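Local atomic coordinates of Mlr6093 protein (Mesorhizobium loti, PDB entry 2QJ8), a protein that is probably a zinc-dependent hydrolase of the aspartoacylase and succinylglutamate desuccinylase family, acting on ester bonds or on linear amides. Residues V69-E74 with G232-K237. Numbering follows the deposited sequence.
Sequences VKWLPE and GLVKGK
The last turns of helix 60-75 meet the loop that leaves helix 218-230 through W71 and L72, which both touch the methyl groups of V234. CG1 of V234 meets the six-membered ring of the indole at its outer corner, 3.7 Å from W71 CH2 and 4.0 Å from W71 CZ2, and it comes in obliquely to the ring. V234 CG2 is shared, 3.9 Å from L72 CD2 and 4.0 Å from W71 CH2. With W71 CG anti to the backbone N (chi1 173°), the benzo end of the indole reaches the valine; W71 and V234 approach from opposite directions, whereas the side chain of L72 crosses that of V234 at about a right angle.

This is apolar packing of helix 60-75 against the loop after helix 218-230, in the zinc exopeptidase-like fold of the family. Helix 218-230 ends in a Schellman motif, with G232 at positive phi (75°), and two residues further on V234 is turned toward helix 60-75. L228 of helix 218-230 touches both W71 and V234 and adds a third apolar side chain to them, while L72 and L233 both reach I81 of strand 79-84. With the CA atoms of L72 and V234 8.2 Å apart, side chains do the joining, over a modest 102 Å² of buried surface. An alanine in place of V234 removes both touching methyls, and W71 CH2 and L72 CD2 would probably lose their contacts with the loop, opening a gap beside L228. At the kink at 73 and 74, the amide of E74 makes only a weak bond, 3.3 Å from E74 N to W71 O; the carbonyl of P73 accepts a hydrogen bond from R42.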
# COMPACT_ATOMS: atom_id res chain seq x y z
N VAL A 69 5.02 -4.18 -23.62
CA VAL A 69 4.96 -5.43 -24.39
C VAL A 69 3.93 -5.36 -25.52
O VAL A 69 4.21 -5.81 -26.63
CB VAL A 69 4.71 -6.67 -23.49
CG1 VAL A 69 4.32 -7.89 -24.33
CG2 VAL A 69 5.95 -6.98 -22.67
N LYS A 70 2.77 -4.78 -25.25
CA LYS A 70 1.74 -4.62 -26.28
C LYS A 70 1.91 -3.43 -27.24
O LYS A 70 1.41 -3.47 -28.37
CB LYS A 70 0.36 -4.55 -25.61
CG LYS A 70 -0.11 -5.88 -25.04
CD LYS A 70 -1.48 -5.78 -24.41
N TRP A 71 2.62 -2.38 -26.80
CA TRP A 71 2.79 -1.13 -27.56
C TRP A 71 4.01 -1.11 -28.45
O TRP A 71 3.94 -0.56 -29.54
CB TRP A 71 2.82 0.04 -26.57
CG TRP A 71 3.15 1.38 -27.10
CD1 TRP A 71 2.35 2.21 -27.82
CD2 TRP A 71 4.35 2.12 -26.85
NE1 TRP A 71 2.98 3.40 -28.06
CE2 TRP A 71 4.22 3.37 -27.48
CE3 TRP A 71 5.53 1.83 -26.17
CZ2 TRP A 71 5.22 4.34 -27.44
CZ3 TRP A 71 6.54 2.79 -26.15
CH2 TRP A 71 6.37 4.02 -26.77
N LEU A 72 5.11 -1.71 -28.00
CA LEU A 72 6.34 -1.72 -28.76
C LEU A 72 6.34 -2.40 -30.14
O LEU A 72 7.12 -1.98 -30.99
CB LEU A 72 7.49 -2.26 -27.92
CG LEU A 72 7.94 -1.34 -26.81
CD1 LEU A 72 8.88 -2.15 -25.94
CD2 LEU A 72 8.57 -0.04 -27.35
N PRO A 73 5.55 -3.48 -30.35
CA PRO A 73 5.46 -4.02 -31.70
C PRO A 73 5.13 -3.00 -32.80
O PRO A 73 5.68 -3.15 -33.89
CB PRO A 73 4.39 -5.11 -31.59
CG PRO A 73 4.57 -5.61 -30.14
CD PRO A 73 4.83 -4.33 -29.37
N GLU A 74 4.27 -2.00 -32.54
CA GLU A 74 3.98 -0.92 -33.51
C GLU A 74 4.90 0.32 -33.34
O GLU A 74 5.36 0.88 -34.33
CB GLU A 74 2.49 -0.51 -33.49
CG GLU A 74 1.51 -1.61 -33.95
CD GLU A 74 1.68 -2.04 -35.42
OE1 GLU A 74 1.36 -1.23 -36.33
OE2 GLU A 74 2.10 -3.22 -35.65
N GLY A 232 16.50 6.82 -28.65
CA GLY A 232 16.44 6.53 -30.06
C GLY A 232 15.74 5.25 -30.46
O GLY A 232 15.93 4.78 -31.58
N LEU A 233 14.90 4.69 -29.58
CA LEU A 233 14.21 3.43 -29.85
C LEU A 233 12.78 3.58 -30.35
O LEU A 233 12.27 2.70 -31.00
CB LEU A 233 14.21 2.57 -28.59
CG LEU A 233 15.56 1.95 -28.23
CD1 LEU A 233 15.61 1.52 -26.77
CD2 LEU A 233 15.88 0.77 -29.15
N VAL A 234 12.14 4.70 -30.02
CA VAL A 234 10.78 5.02 -30.43
C VAL A 234 10.87 6.43 -31.00
O VAL A 234 11.59 7.28 -30.47
CB VAL A 234 9.86 4.91 -29.20
CG1 VAL A 234 8.50 5.47 -29.44
CG2 VAL A 234 9.77 3.43 -28.76
N LYS A 235 10.19 6.69 -32.10
CA LYS A 235 10.21 8.01 -32.72
C LYS A 235 9.02 8.81 -32.20
O LYS A 235 7.92 8.26 -32.02
CB LYS A 235 10.16 7.91 -34.25
N GLY A 236 9.22 10.09 -31.97
CA GLY A 236 8.14 10.94 -31.51
C GLY A 236 8.69 12.25 -31.02
O GLY A 236 9.81 12.62 -31.39
N LYS A 237 7.87 12.96 -30.23
CA LYS A 237 8.23 14.22 -29.59
C LYS A 237 7.89 14.03 -28.13
O LYS A 237 6.70 13.85 -27.79
CB LYS A 237 7.43 15.40 -30.16
CG LYS A 237 7.77 15.79 -31.60
CD LYS A 237 9.05 16.64 -31.68
CE LYS A 237 9.59 16.73 -33.10
NZ LYS A 237 10.08 15.39 -33.57